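Local coordinates for protein response regulator FixJ (Bradyrhizobium japonicum, PDB 5XSO) that induces, when activated by the oxygen-sensing kinase FixL, expression of the regulatory genes nifA and fixK for nitrogen fixation, at residues I89-G94 with P99-A104; V62-R67 with I74-R79; A189-K194 with S201-L206. All blocks are in the same frame, centred on the assembly; numbering follows the deposited sequence.

Contact 1 (I89-G94 with P99-A104); sequences ILIMTG and PLAVEA
Ile91 meets the helix segment 99-104 with two separate branches. Its CG2 lies 4.0 Å from Ala101 CB. Its CG1 lies 4.0 Å from Ala104 CB. CG2 is anti to the backbone N and CG1 anti to the carbonyl carbon (chi1 -60°), which spreads the branches over two methyls three residues apart on the helix. Ala101 is shared: its CB also touches Thr93 CG2 at 4.1 Å. All four residues are buried, and the contact is entirely apolar. Alanines on this face let the backbones come near, with Ile91 CA 6.4 Å from Ala101 CA. Strand and helix run almost antiparallel, at 172°, with axes 8.9 Å apart.

Thr93 offers its methyl to the helix and uses its hydroxyl within its own segment. Thr93 OG1 donates to Gly94 O over 2.8 Å, in the carbonyl plane and on a lone pair.

The far side of the helix is looser. Pro99 and Val102 are exposed there. Leu100 and Glu103 are only partly covered and lean on Ile74 of the helix next door. On the other face of the strand, Met92 turns away from the helix and packs on Val63.

The side chains of Thr93 and Asp65 lie about 7 Å apart, consistent with the threonine or serine of receiver domains. The contact is the first half of the beta-alpha-beta unit strand 89-93, helix 98-106, strand 111-114 in the CheY-like fold.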
loop_
_atom_site.group_PDB
_atom_site.type_symbol
_atom_site.label_atom_id
_atom_site.label_comp_id
_atom_site.label_asym_id
_atom_site.label_seq_id
_atom_site.Cartn_x
_atom_site.Cartn_y
_atom_site.Cartn_z
ATOM N N ILE A 89 -4.778 -6.135 5.017
ATOM C CA ILE A 89 -4.764 -6.593 6.403
ATOM C C ILE A 89 -6.193 -6.819 6.919
ATOM O O ILE A 89 -7.042 -5.916 6.849
ATOM C CB ILE A 89 -4.024 -5.600 7.318
ATOM C CG1 ILE A 89 -2.590 -5.379 6.811
ATOM C CG2 ILE A 89 -4.046 -6.162 8.764
ATOM C CD1 ILE A 89 -1.952 -4.066 7.318
ATOM N N LEU A 90 -6.442 -8.011 7.474
ATOM C CA LEU A 90 -7.676 -8.308 8.195
ATOM C C LEU A 90 -7.373 -8.426 9.693
ATOM O O LEU A 90 -6.343 -9.002 10.085
ATOM C CB LEU A 90 -8.288 -9.646 7.714
ATOM C CG LEU A 90 -8.434 -9.768 6.199
ATOM C CD1 LEU A 90 -9.017 -11.154 5.864
ATOM C CD2 LEU A 90 -9.396 -8.623 5.697
ATOM N N ILE A 91 -8.270 -7.902 10.523
ATOM C CA ILE A 91 -8.083 -7.825 11.967
ATOM C C ILE A 91 -9.074 -8.759 12.639
ATOM O O ILE A 91 -10.285 -8.659 12.386
ATOM C CB ILE A 91 -8.288 -6.380 12.472
ATOM C CG1 ILE A 91 -7.281 -5.424 11.804
ATOM C CG2 ILE A 91 -8.253 -6.347 13.991
ATOM C CD1 ILE A 91 -5.863 -5.723 12.159
ATOM N N MET A 92 -8.566 -9.679 13.486
ATOM C CA MET A 92 -9.374 -10.562 14.320
ATOM C C MET A 92 -9.516 -9.933 15.704
ATOM O O MET A 92 -8.548 -9.407 16.244
ATOM C CB MET A 92 -8.745 -11.962 14.470
ATOM C CG MET A 92 -8.440 -12.587 13.150
ATOM S SD MET A 92 -7.732 -14.225 13.503
ATOM C CE MET A 92 -6.069 -13.703 13.884
ATOM N N THR A 93 -10.716 -9.981 16.277
ATOM C CA THR A 93 -10.928 -9.225 17.515
ATOM C C THR A 93 -12.034 -9.870 18.342
ATOM O O THR A 93 -13.023 -10.390 17.797
ATOM C CB THR A 93 -11.291 -7.733 17.229
ATOM O OG1 THR A 93 -11.492 -7.038 18.479
ATOM C CG2 THR A 93 -12.593 -7.600 16.391
ATOM N N GLY A 94 -11.889 -9.810 19.681
ATOM C CA GLY A 94 -13.032 -10.064 20.548
ATOM C C GLY A 94 -13.992 -8.871 20.511
ATOM O O GLY A 94 -13.636 -7.791 20.032
ATOM N N PRO A 99 -13.818 -1.555 18.833
ATOM C CA PRO A 99 -13.444 -0.151 18.558
ATOM C C PRO A 99 -11.994 0.019 18.156
ATOM O O PRO A 99 -11.682 0.936 17.389
ATOM C CB PRO A 99 -13.747 0.566 19.877
ATOM C CG PRO A 99 -14.882 -0.298 20.535
ATOM C CD PRO A 99 -14.412 -1.718 20.179
ATOM N N LEU A 100 -11.095 -0.802 18.694
ATOM C CA LEU A 100 -9.703 -0.771 18.244
ATOM C C LEU A 100 -9.596 -1.250 16.802
ATOM O O LEU A 100 -8.891 -0.645 15.974
ATOM C CB LEU A 100 -8.878 -1.638 19.181
ATOM C CG LEU A 100 -7.356 -1.676 19.069
ATOM C CD1 LEU A 100 -6.791 -0.276 18.953
ATOM C CD2 LEU A 100 -6.847 -2.370 20.322
ATOM N N ALA A 101 -10.304 -2.344 16.480
ATOM C CA ALA A 101 -10.427 -2.767 15.096
ATOM C C ALA A 101 -10.941 -1.647 14.209
ATOM O O ALA A 101 -10.518 -1.518 13.049
ATOM C CB ALA A 101 -11.365 -3.974 15.005
ATOM N N VAL A 102 -11.885 -0.842 14.726
ATOM C CA VAL A 102 -12.388 0.271 13.937
ATOM C C VAL A 102 -11.252 1.249 13.617
ATOM O O VAL A 102 -11.125 1.732 12.487
ATOM C CB VAL A 102 -13.541 0.975 14.683
ATOM C CG1 VAL A 102 -13.894 2.230 13.954
ATOM C CG2 VAL A 102 -14.779 0.058 14.738
ATOM N N GLU A 103 -10.425 1.561 14.607
ATOM C CA GLU A 103 -9.316 2.482 14.358
ATOM C C GLU A 103 -8.388 1.920 13.283
ATOM O O GLU A 103 -7.913 2.652 12.403
ATOM C CB GLU A 103 -8.533 2.715 15.649
ATOM C CG GLU A 103 -9.003 3.815 16.540
ATOM C CD GLU A 103 -9.026 5.173 15.839
ATOM O OE1 GLU A 103 -7.941 5.717 15.528
ATOM O OE2 GLU A 103 -10.140 5.682 15.609
ATOM N N ALA A 104 -8.135 0.604 13.341
ATOM C CA ALA A 104 -7.277 -0.030 12.357
ATOM C C ALA A 104 -7.865 0.090 10.961
ATOM O O ALA A 104 -7.122 0.305 9.986
ATOM C CB ALA A 104 -7.075 -1.513 12.721
#

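Contact 2 (V62-R67 with I74-R79)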
loop_
_atom_site.group_PDB
_atom_site.type_symbol
_atom_site.label_atom_id
_atom_site.label_comp_id
_atom_site.label_asym_id
_atom_site.label_seq_id
_atom_site.Cartn_x
_atom_site.Cartn_y
_atom_site.Cartn_z
ATOM N N VAL A 62 -2.456 -10.291 5.277
ATOM C CA VAL A 62 -2.155 -10.371 6.707
ATOM C C VAL A 62 -3.448 -10.593 7.486
ATOM O O VAL A 62 -4.460 -9.910 7.252
ATOM C CB VAL A 62 -1.424 -9.101 7.182
ATOM C CG1 VAL A 62 -1.163 -9.170 8.685
ATOM C CG2 VAL A 62 -0.141 -8.878 6.384
ATOM N N VAL A 63 -3.432 -11.558 8.413
ATOM C CA VAL A 63 -4.553 -11.798 9.318
ATOM C C VAL A 63 -3.997 -11.705 10.739
ATOM O O VAL A 63 -3.196 -12.559 11.141
ATOM C CB VAL A 63 -5.211 -13.163 9.064
ATOM C CG1 VAL A 63 -6.300 -13.430 10.098
ATOM C CG2 VAL A 63 -5.790 -13.238 7.626
ATOM N N SER A 64 -4.351 -10.631 11.481
ATOM C CA SER A 64 -3.662 -10.333 12.727
ATOM C C SER A 64 -4.659 -10.113 13.856
ATOM O O SER A 64 -5.740 -9.533 13.652
ATOM C CB SER A 64 -2.787 -9.082 12.576
ATOM O OG SER A 64 -2.174 -8.671 13.801
ATOM N N ASP A 65 -4.323 -10.652 15.023
ATOM C CA ASP A 65 -4.999 -10.263 16.264
ATOM C C ASP A 65 -4.886 -8.767 16.532
ATOM O O ASP A 65 -3.827 -8.157 16.350
ATOM C CB ASP A 65 -4.421 -11.058 17.441
ATOM C CG ASP A 65 -5.247 -10.877 18.724
ATOM O OD1 ASP A 65 -4.845 -10.029 19.548
ATOM O OD2 ASP A 65 -6.256 -11.554 18.882
ATOM N N VAL A 66 -5.994 -8.183 17.018
ATOM C CA VAL A 66 -6.128 -6.749 17.179
ATOM C C VAL A 66 -5.236 -6.251 18.295
ATOM O O VAL A 66 -4.841 -5.075 18.298
ATOM C CB VAL A 66 -7.592 -6.354 17.466
ATOM C CG1 VAL A 66 -8.103 -7.033 18.756
ATOM C CG2 VAL A 66 -7.721 -4.878 17.569
ATOM N N ARG A 67 -4.959 -7.097 19.288
ATOM C CA ARG A 67 -4.168 -6.675 20.441
ATOM C C ARG A 67 -2.897 -7.506 20.620
ATOM O O ARG A 67 -2.536 -7.890 21.728
ATOM C CB ARG A 67 -5.035 -6.676 21.697
ATOM C CG ARG A 67 -5.795 -5.371 21.742
ATOM C CD ARG A 67 -6.722 -5.241 22.887
ATOM N NE ARG A 67 -5.997 -5.142 24.130
ATOM C CZ ARG A 67 -6.556 -4.794 25.277
ATOM N NH1 ARG A 67 -7.855 -4.499 25.315
ATOM N NH2 ARG A 67 -5.818 -4.735 26.380
ATOM N N ILE A 74 -3.669 -0.821 15.668
ATOM C CA ILE A 74 -3.265 0.514 15.241
ATOM C C ILE A 74 -1.784 0.538 14.888
ATOM O O ILE A 74 -1.383 1.104 13.864
ATOM C CB ILE A 74 -3.586 1.551 16.329
ATOM C CG1 ILE A 74 -5.091 1.778 16.423
ATOM C CG2 ILE A 74 -2.849 2.878 16.051
ATOM C CD1 ILE A 74 -5.459 2.703 17.575
ATOM N N GLU A 75 -0.946 -0.030 15.757
ATOM C CA GLU A 75 0.496 0.080 15.548
ATOM C C GLU A 75 0.914 -0.691 14.304
ATOM O O GLU A 75 1.711 -0.193 13.487
ATOM C CB GLU A 75 1.246 -0.421 16.786
ATOM C CG GLU A 75 2.785 -0.147 16.792
ATOM C CD GLU A 75 3.173 1.342 16.645
ATOM O OE1 GLU A 75 3.292 2.047 17.682
ATOM O OE2 GLU A 75 3.384 1.801 15.496
ATOM N N LEU A 76 0.368 -1.903 14.140
ATOM C CA LEU A 76 0.617 -2.690 12.941
ATOM C C LEU A 76 0.299 -1.881 11.691
ATOM O O LEU A 76 1.138 -1.742 10.791
ATOM C CB LEU A 76 -0.230 -3.956 12.987
ATOM C CG LEU A 76 -0.084 -4.828 11.744
ATOM C CD1 LEU A 76 1.335 -5.298 11.655
ATOM C CD2 LEU A 76 -1.087 -6.000 11.773
ATOM N N LEU A 77 -0.901 -1.299 11.646
ATOM C CA LEU A 77 -1.289 -0.508 10.480
ATOM C C LEU A 77 -0.369 0.700 10.292
ATOM O O LEU A 77 0.048 1.002 9.165
ATOM C CB LEU A 77 -2.747 -0.073 10.612
ATOM C CG LEU A 77 -3.782 -0.891 9.842
ATOM C CD1 LEU A 77 -3.525 -0.712 8.348
ATOM C CD2 LEU A 77 -3.729 -2.361 10.229
ATOM N N LYS A 78 -0.019 1.397 11.376
ATOM C CA LYS A 78 0.896 2.535 11.230
ATOM C C LYS A 78 2.230 2.101 10.631
ATOM O O LYS A 78 2.738 2.754 9.712
ATOM C CB LYS A 78 1.089 3.243 12.574
ATOM C CG LYS A 78 -0.114 4.102 12.917
ATOM C CD LYS A 78 0.107 5.040 14.088
ATOM C CE LYS A 78 -1.197 5.742 14.478
ATOM N NZ LYS A 78 -1.157 6.362 15.839
ATOM N N ARG A 79 2.798 0.990 11.107
ATOM C CA ARG A 79 4.057 0.506 10.532
ATOM C C ARG A 79 3.885 0.050 9.081
ATOM O O ARG A 79 4.758 0.303 8.243
ATOM C CB ARG A 79 4.637 -0.645 11.368
ATOM C CG ARG A 79 4.860 -0.349 12.851
ATOM C CD ARG A 79 6.152 0.409 13.130
ATOM N NE ARG A 79 7.050 -0.352 14.009
ATOM C CZ ARG A 79 6.906 -0.461 15.333
ATOM N NH1 ARG A 79 5.888 0.131 15.952
ATOM N NH2 ARG A 79 7.778 -1.169 16.047
#
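Leu76 meets Ser64 and Val62 with a single methyl, CD2. Leu76 CD2 is 3.5 Å from Ser64 OG and 3.6 Å from Ser64 CB, so it rests against the whole short side chain. Leu76 has the most surface buried by the contact. Its CG is anti to the backbone N (chi1 178°), which carries the end of the side chain out from the helix toward the strand.

Ser64 is the second residue of the contact. It points at the helix from near the C-terminal end of the strand, and its CB and OG both face the leucine methyl. Val62 stands two residues earlier on the same strand face. Val62 CG1 reaches Leu76 CD2 more loosely, at 4.4 Å. The backbones stay well apart, with Ser64 CA 8.8 Å from Leu76 CA, so the leucine spans most of the gap.

The alternate residues turn the other way. Val63 and Asp65 point away from the helix. Asp65 closes the strand with an Asx turn: its OD1 accepts from Arg67 N at 2.9 Å, met from above the carboxylate plane. This bond ties the carboxylate to the loop that follows. Asp65, and Arg67 probably through its backbone carbonyl, are likely to bind magnesium together with Asp21 and Asp22. Asp65 sits where receiver domains carry their phosphorylated aspartate.

On the helix, Arg79 NH1 makes a salt bridge to Glu75 OE2, one turn back, at 3.0 Å.

Strand 61-65 lies between strands 16-20 and 89-93 in the parallel sheet. Val62 and Ser64 also touch Ile20 of the first. Leu77 packs on Ile89 of the second, while Ile74 leans on Leu100 of helix 98-106.

Contact 3 (A189-K194 with S201-L206); sequences ANVMTK and SELVRL. With FMT (formic acid), chain I.
Leu203 is the residue of segment 201-206 that reaches Val191 and Met192 on the other helix. The segment starts with Ser201, which is exposed and whose O accepts from Arg205 N in the helical pattern. Glu202 points toward the other helix but stops short of it. Its OE1 accepts instead from Asn198 N, and its own N is bonded to Ser199 OG, so it is tied to the turn before the helix.

Leu203 follows and makes the contact. Its CG is anti to the backbone N (chi1 -173°), which sends both methyls across. Leu203 CD1 lies 3.8 Å and Leu203 CD2 4.0 Å from Val191 CG1. The valine methyl thus meets the fork of the leucine, and the two side chains cross at about a right angle. Leu203 CD2 also comes within 4.1 Å of Met192 SD. Met192 has two conformers, so this second touch is less certain.

Val204 and Arg205 lie on other faces of the helix. Leu206 again points toward segment 189-194, but packs on Ala197 and Met195.

Lys194 stretches to the far side of its helix. NZ forms a salt bridge with Glu157 and bonds to Ser152 O. Lys194 NZ also makes a weak hydrogen bond of 2.8 Å to O2 of a formic acid, probably from the crystallisation liquor. A methionine in its place would probably leave the Glu157 carboxylate without its charged mate and Ser152 O without this donor.

Val191 and Leu203 both rest on Met161 of helix 155-166, which adds a third helix to this apolar cluster. Helix 184-195 is the second helix of the helix-turn-helix, probably the one that reads DNA as in LuxR-type domains; helix 170-177 is the first. Helix 200-209 packs against helix 184-195 through Leu203.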
loop_
_atom_site.group_PDB
_atom_site.type_symbol
_atom_site.label_atom_id
_atom_site.label_comp_id
_atom_site.label_asym_id
_atom_site.label_seq_id
_atom_site.Cartn_x
_atom_site.Cartn_y
_atom_site.Cartn_z
ATOM N N ALA A 189 11.619 20.422 -21.202
ATOM C CA ALA A 189 12.381 19.337 -21.862
ATOM C C ALA A 189 12.969 18.388 -20.820
ATOM O O ALA A 189 12.947 17.143 -21.000
ATOM C CB ALA A 189 13.504 19.898 -22.717
ATOM N N ASN A 190 13.529 18.944 -19.740
ATOM C CA ASN A 190 14.050 18.105 -18.662
ATOM C C ASN A 190 12.958 17.270 -18.021
ATOM O O ASN A 190 13.185 16.085 -17.683
ATOM C CB ASN A 190 14.711 18.942 -17.564
ATOM C CG ASN A 190 15.959 19.727 -18.034
ATOM O OD1 ASN A 190 16.457 20.654 -17.324
ATOM N ND2 ASN A 190 16.414 19.443 -19.227
ATOM N N VAL A 191 11.781 17.880 -17.777
ATOM C CA VAL A 191 10.659 17.114 -17.250
ATOM C C VAL A 191 10.346 15.919 -18.160
ATOM O O VAL A 191 10.184 14.778 -17.696
ATOM C CB VAL A 191 9.417 18.018 -17.077
ATOM C CG1 VAL A 191 8.160 17.131 -16.836
ATOM C CG2 VAL A 191 9.636 18.897 -15.810
ATOM N N MET A 192 10.178 16.177 -19.451
ATOM C CA MET A 192 9.778 15.095 -20.343
ATOM C C MET A 192 10.836 13.992 -20.373
ATOM O O MET A 192 10.498 12.788 -20.375
ATOM C CB MET A 192 9.496 15.676 -21.729
ATOM C CG MET A 192 8.469 16.840 -21.651
ATOM S SD MET A 192 6.854 16.363 -20.929
ATOM C CE MET A 192 6.102 15.444 -22.223
ATOM N N THR A 193 12.128 14.364 -20.388
ATOM C CA THR A 193 13.209 13.359 -20.423
ATOM C C THR A 193 13.287 12.551 -19.125
ATOM O O THR A 193 13.386 11.310 -19.151
ATOM C CB THR A 193 14.554 14.051 -20.714
ATOM O OG1 THR A 193 14.460 14.707 -21.972
ATOM C CG2 THR A 193 15.719 13.006 -20.795
ATOM N N LYS A 194 13.232 13.232 -17.974
ATOM C CA LYS A 194 13.365 12.543 -16.702
ATOM C C LYS A 194 12.153 11.666 -16.432
ATOM O O LYS A 194 12.291 10.555 -15.907
ATOM C CB LYS A 194 13.539 13.568 -15.571
ATOM C CG LYS A 194 14.923 14.217 -15.503
ATOM C CD LYS A 194 14.985 15.158 -14.316
ATOM C CE LYS A 194 16.431 15.760 -14.154
ATOM N NZ LYS A 194 16.510 16.683 -12.942
ATOM N N SER A 201 -0.415 14.292 -22.197
ATOM C CA SER A 201 -1.276 13.221 -21.701
ATOM C C SER A 201 -0.471 12.130 -21.016
ATOM O O SER A 201 -0.877 11.597 -19.977
ATOM C CB SER A 201 -2.102 12.621 -22.849
ATOM O OG SER A 201 -3.068 13.548 -23.261
ATOM N N GLU A 202 0.669 11.762 -21.595
ATOM C CA GLU A 202 1.520 10.762 -20.959
ATOM C C GLU A 202 2.038 11.264 -19.625
ATOM O O GLU A 202 2.060 10.525 -18.629
ATOM C CB GLU A 202 2.705 10.396 -21.858
ATOM C CG GLU A 202 2.314 9.513 -23.011
ATOM C CD GLU A 202 3.500 8.715 -23.588
ATOM O OE1 GLU A 202 4.691 8.891 -23.151
ATOM O OE2 GLU A 202 3.183 7.837 -24.451
ATOM N N LEU A 203 2.431 12.537 -19.585
ATOM C CA LEU A 203 2.875 13.127 -18.311
ATOM C C LEU A 203 1.770 13.072 -17.253
ATOM O O LEU A 203 2.017 12.723 -16.084
ATOM C CB LEU A 203 3.325 14.573 -18.564
ATOM C CG LEU A 203 3.978 15.298 -17.372
ATOM C CD1 LEU A 203 5.317 14.575 -17.050
ATOM C CD2 LEU A 203 4.313 16.752 -17.786
ATOM N N VAL A 204 0.537 13.378 -17.651
ATOM C CA VAL A 204 -0.619 13.243 -16.756
ATOM C C VAL A 204 -0.759 11.810 -16.232
ATOM O O VAL A 204 -0.976 11.593 -15.029
ATOM C CB VAL A 204 -1.898 13.698 -17.484
ATOM C CG1 VAL A 204 -3.157 13.268 -16.737
ATOM C CG2 VAL A 204 -1.872 15.197 -17.664
ATOM N N ARG A 205 -0.665 10.821 -17.108
ATOM C CA ARG A 205 -0.897 9.459 -16.636
ATOM C C ARG A 205 0.217 8.998 -15.705
ATOM O O ARG A 205 -0.027 8.199 -14.795
ATOM C CB ARG A 205 -1.037 8.473 -17.782
ATOM C CG ARG A 205 -2.004 8.826 -18.886
ATOM C CD ARG A 205 -2.288 7.614 -19.706
ATOM N NE ARG A 205 -3.418 7.885 -20.568
ATOM C CZ ARG A 205 -4.678 7.764 -20.159
ATOM N NH1 ARG A 205 -4.963 7.343 -18.928
ATOM N NH2 ARG A 205 -5.625 8.075 -20.999
ATOM N N LEU A 206 1.448 9.443 -15.940
ATOM C CA LEU A 206 2.500 9.144 -14.979
ATOM C C LEU A 206 2.193 9.803 -13.634
ATOM O O LEU A 206 2.341 9.179 -12.571
ATOM C CB LEU A 206 3.863 9.613 -15.523
ATOM C CG LEU A 206 4.294 8.853 -16.793
ATOM C CD1 LEU A 206 5.534 9.512 -17.460
ATOM C CD2 LEU A 206 4.572 7.419 -16.534
HETATM C C FMT I . 19.184 17.588 -11.651
HETATM O O1 FMT I . 18.765 17.274 -10.532
HETATM O O2 FMT I . 19.319 16.800 -12.595
#

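Overall arrangement
Contacts 2, 1 and 3 follow one another along the chain, each closing before the next opens. Contacts 1 and 2 belong to the receiver domain, with centres about 8 Å apart. Their strands, 61-65 and 89-93, are neighbours in the parallel sheet and are joined by probable backbone bonds. Their helices cover the same face of that sheet, so the two contacts form one continuous core beside the probable magnesium site. Contact 3 lies in the LuxR-type domain, on the opposite side of the chain's centre. Its centre is about 41 Å from that of contact 1 and about 38 Å from that of contact 2. In this unphosphorylated monomer the phosphorylation and DNA-binding modules therefore have separate cores.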